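Local coordinates for protein probable N-glycosylase/DNA lyase (Thermotoga maritima, PDB 3N0U) that is probably an all-helical DNA glycosylase/lyase of the helix-hairpin-helix superfamily, crystallised here with a bound sodium ion, at residues L30-F35 with P202-L207; D49-L54 with K111-L116; K160-L165 with Y208-V213. All blocks are in the same frame, centred on the assembly; numbering follows the deposited sequence. Where two conformers were deposited one is given.

Interaction 1. Residues L30-F35 with P202-L207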
loop_
_atom_site.group_PDB
_atom_site.type_symbol
_atom_site.label_atom_id
_atom_site.label_comp_id
_atom_site.label_asym_id
_atom_site.label_seq_id
_atom_site.Cartn_x
_atom_site.Cartn_y
_atom_site.Cartn_z
ATOM N N LEU A 30 -9.076 -13.200 8.030
ATOM C CA LEU A 30 -9.164 -12.170 6.999
ATOM C C LEU A 30 -7.786 -11.736 6.527
ATOM O O LEU A 30 -7.565 -11.533 5.341
ATOM C CB LEU A 30 -9.929 -10.954 7.527
ATOM C CG LEU A 30 -11.394 -11.183 7.898
ATOM C CD1 LEU A 30 -11.986 -9.869 8.363
ATOM C CD2 LEU A 30 -12.177 -11.730 6.711
ATOM N N VAL A 31 -6.870 -11.541 7.460
ATOM C CA VAL A 31 -5.504 -11.169 7.123
ATOM C C VAL A 31 -4.855 -12.253 6.264
ATOM O O VAL A 31 -4.236 -11.952 5.248
ATOM C CB VAL A 31 -4.692 -10.911 8.400
ATOM C CG1 VAL A 31 -3.215 -10.696 8.094
ATOM C CG2 VAL A 31 -5.254 -9.709 9.147
ATOM N N GLU A 32 -5.014 -13.513 6.661
ATOM C CA GLU A 32 -4.361 -14.592 5.936
ATOM C C GLU A 32 -4.959 -14.749 4.551
ATOM O O GLU A 32 -4.246 -14.965 3.590
ATOM C CB GLU A 32 -4.432 -15.907 6.715
ATOM C CG GLU A 32 -3.590 -15.903 7.971
ATOM C CD GLU A 32 -2.104 -15.898 7.664
ATOM O OE1 GLU A 32 -1.686 -16.667 6.756
ATOM O OE2 GLU A 32 -1.358 -15.127 8.309
ATOM N N GLN A 33 -6.267 -14.614 4.428
ATOM C CA GLN A 33 -6.894 -14.759 3.119
ATOM C C GLN A 33 -6.474 -13.617 2.211
ATOM O O GLN A 33 -6.201 -13.815 1.022
ATOM C CB GLN A 33 -8.411 -14.820 3.256
ATOM C CG GLN A 33 -8.875 -16.199 3.703
ATOM C CD GLN A 33 -10.175 -16.168 4.483
ATOM O OE1 GLN A 33 -11.068 -15.367 4.195
ATOM N NE2 GLN A 33 -10.283 -17.037 5.485
ATOM N N ARG A 34 -6.350 -12.419 2.773
ATOM C CA ARG A 34 -5.970 -11.276 1.955
ATOM C C ARG A 34 -4.522 -11.443 1.490
ATOM O O ARG A 34 -4.201 -11.195 0.325
ATOM C CB ARG A 34 -6.163 -9.982 2.737
ATOM C CG ARG A 34 -5.909 -8.731 1.932
ATOM C CD ARG A 34 -6.917 -8.573 0.812
ATOM N NE ARG A 34 -8.246 -8.186 1.292
ATOM C CZ ARG A 34 -9.318 -8.968 1.274
ATOM N NH1 ARG A 34 -9.252 -10.210 0.802
ATOM N NH2 ARG A 34 -10.468 -8.495 1.732
ATOM N N PHE A 35 -3.661 -11.904 2.391
ATOM C CA PHE A 35 -2.279 -12.137 2.010
ATOM C C PHE A 35 -2.110 -13.215 0.960
ATOM O O PHE A 35 -1.195 -13.133 0.132
ATOM C CB PHE A 35 -1.366 -12.383 3.209
ATOM C CG PHE A 35 -0.277 -11.392 3.263
ATOM C CD1 PHE A 35 -0.484 -10.180 3.878
ATOM C CD2 PHE A 35 0.898 -11.606 2.569
ATOM C CE1 PHE A 35 0.490 -9.217 3.874
ATOM C CE2 PHE A 35 1.885 -10.635 2.548
ATOM C CZ PHE A 35 1.677 -9.441 3.217
ATOM N N PRO A 202 6.042 -7.040 9.049
ATOM C CA PRO A 202 5.481 -5.708 8.797
ATOM C C PRO A 202 4.291 -5.716 7.824
ATOM O O PRO A 202 3.312 -5.002 8.039
ATOM C CB PRO A 202 6.673 -4.944 8.190
ATOM C CG PRO A 202 7.870 -5.586 8.851
ATOM C CD PRO A 202 7.509 -7.057 8.930
ATOM N N GLY A 203 4.354 -6.529 6.775
ATOM C CA GLY A 203 3.324 -6.501 5.754
ATOM C C GLY A 203 1.980 -6.989 6.274
ATOM O O GLY A 203 0.919 -6.438 5.927
ATOM N N LYS A 204 2.000 -8.035 7.101
ATOM C CA LYS A 204 0.763 -8.526 7.724
ATOM C C LYS A 204 0.348 -7.664 8.910
ATOM O O LYS A 204 -0.843 -7.451 9.151
ATOM C CB LYS A 204 0.941 -9.978 8.183
ATOM C CG LYS A 204 0.916 -10.950 7.044
ATOM C CD LYS A 204 0.974 -12.384 7.475
ATOM C CE LYS A 204 1.007 -13.284 6.253
ATOM N NZ LYS A 204 1.133 -14.724 6.634
ATOM N N PHE A 205 1.327 -7.191 9.662
ATOM C CA PHE A 205 1.056 -6.352 10.827
ATOM C C PHE A 205 0.221 -5.155 10.406
ATOM O O PHE A 205 -0.705 -4.764 11.110
ATOM C CB PHE A 205 2.371 -5.887 11.465
ATOM C CG PHE A 205 2.198 -5.206 12.780
ATOM C CD1 PHE A 205 1.631 -5.874 13.847
ATOM C CD2 PHE A 205 2.604 -3.897 12.959
ATOM C CE1 PHE A 205 1.468 -5.249 15.070
ATOM C CE2 PHE A 205 2.451 -3.270 14.196
ATOM C CZ PHE A 205 1.886 -3.959 15.244
ATOM N N ASP A 206 0.541 -4.581 9.255
ATOM C CA ASP A 206 -0.235 -3.449 8.727
ATOM C C ASP A 206 -1.730 -3.759 8.676
ATOM O O ASP A 206 -2.567 -2.899 8.975
ATOM C CB ASP A 206 0.231 -3.098 7.313
ATOM C CG ASP A 206 -0.581 -1.993 6.695
ATOM O OD1 ASP A 206 -0.322 -0.808 7.015
ATOM O OD2 ASP A 206 -1.460 -2.310 5.875
ATOM N N LEU A 207 -2.078 -4.975 8.267
ATOM C CA LEU A 207 -3.495 -5.339 8.167
ATOM C C LEU A 207 -4.146 -5.483 9.530
ATOM O O LEU A 207 -5.310 -5.142 9.689
ATOM C CB LEU A 207 -3.685 -6.600 7.348
ATOM C CG LEU A 207 -3.224 -6.463 5.901
ATOM C CD1 LEU A 207 -3.455 -7.787 5.205
ATOM C CD2 LEU A 207 -3.971 -5.335 5.184
#

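Interaction 2. Residues D49-L54 with K111-L116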
loop_
_atom_site.group_PDB
_atom_site.type_symbol
_atom_site.label_atom_id
_atom_site.label_comp_id
_atom_site.label_asym_id
_atom_site.label_seq_id
_atom_site.Cartn_x
_atom_site.Cartn_y
_atom_site.Cartn_z
ATOM N N ASP A 49 -1.278 -7.414 -14.844
ATOM C CA ASP A 49 -1.891 -7.570 -13.528
ATOM C C ASP A 49 -1.152 -6.710 -12.481
ATOM O O ASP A 49 -1.754 -6.059 -11.605
ATOM C CB ASP A 49 -1.823 -9.031 -13.067
ATOM C CG ASP A 49 -2.686 -9.974 -13.890
ATOM O OD1 ASP A 49 -3.682 -9.520 -14.507
ATOM O OD2 ASP A 49 -2.369 -11.200 -13.892
ATOM N N LEU A 50 0.169 -6.727 -12.544
ATOM C CA LEU A 50 0.961 -5.955 -11.606
ATOM C C LEU A 50 0.755 -4.462 -11.861
ATOM O O LEU A 50 0.691 -3.667 -10.929
ATOM C CB LEU A 50 2.443 -6.314 -11.740
ATOM C CG LEU A 50 2.795 -7.738 -11.303
ATOM C CD1 LEU A 50 4.212 -8.042 -11.668
ATOM C CD2 LEU A 50 2.603 -7.898 -9.809
ATOM N N PHE A 51 0.637 -4.081 -13.124
ATOM C CA PHE A 51 0.411 -2.683 -13.464
ATOM C C PHE A 51 -0.915 -2.170 -12.899
ATOM O O PHE A 51 -1.025 -1.018 -12.462
ATOM C CB PHE A 51 0.424 -2.468 -14.983
ATOM C CG PHE A 51 0.422 -1.024 -15.353
ATOM C CD1 PHE A 51 -0.757 -0.370 -15.675
ATOM C CD2 PHE A 51 1.592 -0.294 -15.284
ATOM C CE1 PHE A 51 -0.746 0.977 -15.991
ATOM C CE2 PHE A 51 1.599 1.044 -15.568
ATOM C CZ PHE A 51 0.432 1.682 -15.917
ATOM N N CYS A 52 -1.928 -3.015 -12.906
ATOM C CA CYS A 52 -3.211 -2.592 -12.364
ATOM C C CYS A 52 -3.111 -2.388 -10.851
ATOM O O CYS A 52 -3.737 -1.476 -10.307
ATOM C CB CYS A 52 -4.302 -3.590 -12.718
ATOM S SG CYS A 52 -4.713 -3.580 -14.474
ATOM N N GLU A 53 -2.311 -3.198 -10.179
ATOM C CA GLU A 53 -2.092 -3.012 -8.753
ATOM C C GLU A 53 -1.276 -1.748 -8.486
ATOM O O GLU A 53 -1.529 -1.026 -7.541
ATOM C CB GLU A 53 -1.391 -4.216 -8.142
ATOM C CG GLU A 53 -1.470 -4.249 -6.614
ATOM C CD GLU A 53 -2.898 -4.417 -6.123
ATOM O OE1 GLU A 53 -3.789 -4.816 -6.916
ATOM O OE2 GLU A 53 -3.147 -4.094 -4.958
ATOM N N LEU A 54 -0.277 -1.481 -9.316
ATOM C CA LEU A 54 0.457 -0.235 -9.189
ATOM C C LEU A 54 -0.500 0.954 -9.355
ATOM O O LEU A 54 -0.410 1.939 -8.621
ATOM C CB LEU A 54 1.593 -0.170 -10.224
ATOM C CG LEU A 54 2.469 1.060 -10.110
ATOM C CD1 LEU A 54 3.277 1.040 -8.799
ATOM C CD2 LEU A 54 3.391 1.127 -11.319
ATOM N N LYS A 111 5.410 3.169 -19.076
ATOM C CA LYS A 111 6.811 2.918 -19.404
ATOM C C LYS A 111 7.386 1.740 -18.603
ATOM O O LYS A 111 8.409 1.167 -18.991
ATOM C CB LYS A 111 7.667 4.165 -19.121
ATOM C CG LYS A 111 7.792 4.474 -17.642
ATOM C CD LYS A 111 8.576 5.749 -17.351
ATOM C CE LYS A 111 8.573 6.020 -15.840
ATOM N NZ LYS A 111 9.355 7.234 -15.474
ATOM N N LEU A 112 6.744 1.404 -17.483
ATOM C CA LEU A 112 7.236 0.348 -16.588
ATOM C C LEU A 112 6.731 -1.042 -16.954
ATOM O O LEU A 112 7.195 -2.028 -16.393
ATOM C CB LEU A 112 6.841 0.641 -15.136
ATOM C CG LEU A 112 7.397 1.950 -14.597
ATOM C CD1 LEU A 112 6.920 2.161 -13.168
ATOM C CD2 LEU A 112 8.935 1.968 -14.695
ATOM N N LEU A 113 5.776 -1.134 -17.870
ATOM C CA LEU A 113 5.339 -2.455 -18.339
ATOM C C LEU A 113 6.543 -3.171 -18.934
ATOM O O LEU A 113 7.250 -2.614 -19.781
ATOM C CB LEU A 113 4.236 -2.340 -19.386
ATOM C CG LEU A 113 2.893 -1.866 -18.853
ATOM C CD1 LEU A 113 2.024 -1.347 -19.975
ATOM C CD2 LEU A 113 2.237 -3.011 -18.131
ATOM N N GLY A 114 6.760 -4.402 -18.490
ATOM C CA GLY A 114 7.930 -5.168 -18.879
ATOM C C GLY A 114 8.974 -5.265 -17.779
ATOM O O GLY A 114 9.869 -6.130 -17.839
ATOM N N LYS A 115 8.862 -4.393 -16.778
ATOM C CA LYS A 115 9.850 -4.306 -15.705
ATOM C C LYS A 115 9.289 -4.741 -14.349
ATOM O O LYS A 115 10.056 -4.953 -13.407
ATOM C CB LYS A 115 10.337 -2.855 -15.566
ATOM C CG LYS A 115 11.132 -2.336 -16.749
ATOM C CD LYS A 115 11.350 -0.836 -16.655
ATOM C CE LYS A 115 12.522 -0.401 -17.525
ATOM N NZ LYS A 115 12.504 -1.053 -18.863
ATOM N N LEU A 116 7.965 -4.877 -14.235
ATOM C CA LEU A 116 7.345 -5.062 -12.915
ATOM C C LEU A 116 7.557 -6.446 -12.304
ATOM O O LEU A 116 7.721 -6.546 -11.100
ATOM C CB LEU A 116 5.841 -4.731 -12.951
ATOM C CG LEU A 116 5.542 -3.277 -13.282
ATOM C CD1 LEU A 116 4.040 -3.041 -13.392
ATOM C CD2 LEU A 116 6.140 -2.360 -12.216
#

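Interaction 3. Residues K160-L165 with Y208-V213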
loop_
_atom_site.group_PDB
_atom_site.type_symbol
_atom_site.label_atom_id
_atom_site.label_comp_id
_atom_site.label_asym_id
_atom_site.label_seq_id
_atom_site.Cartn_x
_atom_site.Cartn_y
_atom_site.Cartn_z
ATOM N N LYS A 160 -1.358 7.886 6.905
ATOM C CA LYS A 160 -1.735 8.784 7.973
ATOM C C LYS A 160 -2.307 8.025 9.168
ATOM O O LYS A 160 -2.037 8.391 10.301
ATOM C CB LYS A 160 -2.696 9.864 7.474
ATOM C CG LYS A 160 -1.974 10.980 6.737
ATOM C CD LYS A 160 -2.807 12.252 6.664
ATOM C CE LYS A 160 -2.044 13.370 5.961
ATOM N NZ LYS A 160 -2.750 14.678 6.041
ATOM N N HIS A 161 -3.058 6.954 8.917
ATOM C CA HIS A 161 -3.678 6.188 10.003
ATOM C C HIS A 161 -2.608 5.533 10.856
ATOM O O HIS A 161 -2.666 5.563 12.079
ATOM C CB HIS A 161 -4.609 5.097 9.463
ATOM C CG HIS A 161 -4.864 3.984 10.442
ATOM N ND1 HIS A 161 -5.472 4.188 11.663
ATOM C CD2 HIS A 161 -4.583 2.660 10.380
ATOM C CE1 HIS A 161 -5.558 3.039 12.310
ATOM N NE2 HIS A 161 -5.026 2.095 11.554
ATOM N N VAL A 162 -1.628 4.925 10.200
ATOM C CA VAL A 162 -0.570 4.245 10.928
ATOM C C VAL A 162 0.279 5.272 11.683
ATOM O O VAL A 162 0.645 5.045 12.829
ATOM C CB VAL A 162 0.275 3.399 9.982
ATOM C CG1 VAL A 162 1.506 2.858 10.679
ATOM C CG2 VAL A 162 -0.576 2.255 9.443
ATOM N N LEU A 163 0.591 6.403 11.053
ATOM C CA LEU A 163 1.422 7.414 11.715
ATOM C C LEU A 163 0.714 7.998 12.932
ATOM O O LEU A 163 1.339 8.253 13.957
ATOM C CB LEU A 163 1.807 8.525 10.750
ATOM C CG LEU A 163 2.762 8.074 9.646
ATOM C CD1 LEU A 163 2.881 9.138 8.575
ATOM C CD2 LEU A 163 4.142 7.719 10.205
ATOM N N ARG A 164 -0.597 8.188 12.841
ATOM C CA ARG A 164 -1.332 8.710 13.979
ATOM C C ARG A 164 -1.366 7.705 15.119
ATOM O O ARG A 164 -1.318 8.104 16.277
ATOM C CB ARG A 164 -2.735 9.167 13.579
ATOM C CG ARG A 164 -2.730 10.511 12.817
ATOM C CD ARG A 164 -4.136 11.056 12.592
ATOM N NE ARG A 164 -5.034 9.997 12.137
ATOM C CZ ARG A 164 -5.439 9.835 10.881
ATOM N NH1 ARG A 164 -5.055 10.686 9.931
ATOM N NH2 ARG A 164 -6.245 8.824 10.578
ATOM N N LEU A 165 -1.437 6.411 14.802
ATOM C CA LEU A 165 -1.353 5.376 15.835
ATOM C C LEU A 165 0.008 5.395 16.516
ATOM O O LEU A 165 0.112 5.227 17.726
ATOM C CB LEU A 165 -1.572 3.977 15.258
ATOM C CG LEU A 165 -2.973 3.401 15.269
ATOM C CD1 LEU A 165 -2.891 1.992 14.721
ATOM C CD2 LEU A 165 -3.575 3.402 16.664
ATOM N N TYR A 208 -3.403 -5.967 10.517
ATOM C CA TYR A 208 -3.937 -5.997 11.873
ATOM C C TYR A 208 -4.170 -4.562 12.371
ATOM O O TYR A 208 -5.190 -4.285 12.995
ATOM C CB TYR A 208 -3.012 -6.783 12.812
ATOM C CG TYR A 208 -3.055 -8.275 12.590
ATOM C CD1 TYR A 208 -4.069 -9.048 13.122
ATOM C CD2 TYR A 208 -2.061 -8.918 11.865
ATOM C CE1 TYR A 208 -4.102 -10.421 12.927
ATOM C CE2 TYR A 208 -2.092 -10.285 11.656
ATOM C CZ TYR A 208 -3.112 -11.026 12.205
ATOM O OH TYR A 208 -3.181 -12.373 12.010
ATOM N N LEU A 209 -3.231 -3.658 12.102
ATOM C CA LEU A 209 -3.371 -2.257 12.512
ATOM C C LEU A 209 -4.627 -1.645 11.902
ATOM O O LEU A 209 -5.368 -0.899 12.552
ATOM C CB LEU A 209 -2.150 -1.447 12.094
ATOM C CG LEU A 209 -0.855 -1.715 12.864
ATOM C CD1 LEU A 209 0.269 -0.891 12.263
ATOM C CD2 LEU A 209 -0.999 -1.400 14.343
ATOM N N TRP A 210 -4.882 -1.948 10.637
ATOM C CA TRP A 210 -6.055 -1.361 9.990
ATOM C C TRP A 210 -7.372 -1.959 10.462
ATOM O O TRP A 210 -8.405 -1.286 10.428
ATOM C CB TRP A 210 -5.944 -1.438 8.468
ATOM C CG TRP A 210 -5.361 -0.195 7.884
ATOM C CD1 TRP A 210 -4.075 0.015 7.491
ATOM C CD2 TRP A 210 -6.058 1.023 7.649
ATOM N NE1 TRP A 210 -3.930 1.294 7.016
ATOM C CE2 TRP A 210 -5.140 1.932 7.097
ATOM C CE3 TRP A 210 -7.381 1.431 7.845
ATOM C CZ2 TRP A 210 -5.497 3.227 6.746
ATOM C CZ3 TRP A 210 -7.739 2.716 7.488
ATOM C CH2 TRP A 210 -6.800 3.601 6.947
ATOM N N TYR A 211 -7.340 -3.204 10.926
ATOM C CA TYR A 211 -8.531 -3.848 11.477
ATOM C C TYR A 211 -9.075 -3.057 12.669
ATOM O O TYR A 211 -10.271 -3.018 12.904
ATOM C CB TYR A 211 -8.235 -5.306 11.867
ATOM C CG TYR A 211 -9.448 -6.049 12.359
ATOM C CD1 TYR A 211 -10.279 -6.692 11.472
ATOM C CD2 TYR A 211 -9.803 -6.048 13.709
ATOM C CE1 TYR A 211 -11.411 -7.354 11.907
ATOM C CE2 TYR A 211 -10.914 -6.710 14.143
ATOM C CZ TYR A 211 -11.734 -7.344 13.236
ATOM O OH TYR A 211 -12.870 -7.990 13.649
ATOM N N LEU A 212 -8.191 -2.392 13.385
ATOM C CA LEU A 212 -8.604 -1.639 14.576
ATOM C C LEU A 212 -9.662 -0.580 14.305
ATOM O O LEU A 212 -10.448 -0.270 15.186
ATOM C CB LEU A 212 -7.402 -0.958 15.229
ATOM C CG LEU A 212 -6.303 -1.866 15.761
ATOM C CD1 LEU A 212 -5.160 -0.993 16.339
ATOM C CD2 LEU A 212 -6.840 -2.797 16.796
ATOM N N VAL A 213 -9.670 -0.008 13.102
ATOM C CA VAL A 213 -10.522 1.136 12.807
ATOM C C VAL A 213 -12.003 0.746 12.781
ATOM O O VAL A 213 -12.834 1.242 13.583
ATOM C CB VAL A 213 -10.142 1.741 11.432
ATOM C CG1 VAL A 213 -11.035 2.922 11.084
ATOM C CG2 VAL A 213 -8.678 2.152 11.422
#

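Interaction 1. Residues L30-F35 with P202-L207
V31 and L207 mark the nearest backbone approach of two helical segments, with CA atoms 6.3 Å apart, axes 9.9 Å apart at closest and N-to-C directions 128° from each other. Between them, V31 CG2 rests on L207 CB at 3.9 Å, while V31 CG1 leans toward L207 CD1. That same methyl also lies at the edge of the F35 ring, 4.0 Å from F35 CD1. One face of the ring belongs to K204: its CG stands 3.5 Å above the plane, displaced toward the rim, a CH-pi contact. The carbonyl oxygen of G203 meets the ring edge, at 3.5 Å from F35 CE1. Beyond CG the lysine chain is fully extended, which carries its ammonium past the ring to E32. There K204 NZ forms a salt bridge with E32 OE2 (3.0 Å), met on the syn side and 20° out of the carboxylate plane; its bond to E32 OE1 is weak. The bend of E32 at chi2 (-69°) returns the carboxylate to this side, although its CB points away. R148 of helix 140-148 touches F35 and L207, and F38, farther along helix 13-44, meets F35 edge-to-face, so three helices converge here.

Interaction 2. Residues D49-L54 with K111-L116
L54 and L112 meet beside the sodium-binding hairpin, where helix 47-59 packs against the turn that joins helix 99-109 to helix 116-121. Their methyls L54 CD2 and L112 CD1 are 4.1 Å apart, the side chains crossing at about a right angle, and the L112 side chain lies about 8 Å from the sodium ion. Past L112 the chain reverses in a type II beta turn: K115 N bonds to L112 O at 2.9 Å, with G114 at positive phi. The turn sets L113 and L116 against F51. L116 CD1 sits near the plane of the F51 ring, at its edge, but its tightest contact is with the helix backbone, 3.6 Å from F51 N. With CG of F51 trans to the backbone N (chi1 -170°), the ring runs across the front of the turn, and L113 meets its CG and CD2 side. L113 CD2 (3.7 Å) and L116 CD1 both touch F51 CB, from directions roughly at right angles. Next to it, L50 CD1 lies alongside L116 CB at 3.9 Å.

No hydrogen bond joins the segments; the side-chain contacts are apolar, with L116 CD1 and L50 CD1 also resting on backbone atoms. Just outside, E47, at the start of helix 47-59, accepts a bond from L116 N and a weak one from G114 N. L54 also touches I138 and L112 touches A135, two of the three residues at the sodium site. A metal ion held at the turn between two helices is characteristic of the helix-hairpin-helix motif, and this leucine-rich layer packs directly against it.

Interaction 3. Residues K160-L165 with Y208-V213
H161 projects edge-first toward the indole of W210, its CD2 standing 3.4 Å above the ring system and over its centre. The two planes are inclined at 50° and the imidazole centroid lies 4.3 Å from that of the indole six-membered ring, giving a tilted edge-to-face pair rather than a parallel stack. V213 CG2 takes one face of the imidazole in a CH-pi contact, 3.3 Å above its plane and offset toward the rim. Rotation of the ring is fixed further by the bond from H161 NE2 to L209 O, 3.2 Å long and nearly straight. The oxygen lies close to the imidazole plane, whereas the donor approaches from well above the carbonyl plane. L209 O also receives a weak bond from L212 N. Because H161 CG is trans to its own backbone N (chi1 159°), the ring can reach across to the second helix.

Farther along, L165 CD1 packs on L209 CD2 (3.9 Å) and on L212 CD1 (4.1 Å), and V162 CG1 touches L209 CD1 more loosely. D159, just before the first helix, receives a weak bond from W210 NE1. The helix segments cross at 89°, axes 10.4 Å apart: near-perpendicular helix-helix packing in an all-helical glycosylase fold.

From the N terminus, helix 13-44 enters interaction 1 at 30-35, opening a loop that closes only at 202-207, near the C-terminal end. Helix 47-59 follows directly, and interaction 2 joins it to 111-116, a closure nested wholly inside that of interaction 1. Interaction 3 opens later, at 160-165, and closes at 208-213, so it follows interaction 2 in series but crosses interaction 1. Interactions 1 and 3 share helix 202-214 and touch: V31 CG1 lies 3.8 Å from Y208 CE2. Interactions 2 and 3 lie on opposite sides of the chain's centre, their own centres 28 Å apart. The C-terminal helix thus ties helices 13-44 and 160-168 together, while interaction 2 lies on the side of the sodium site.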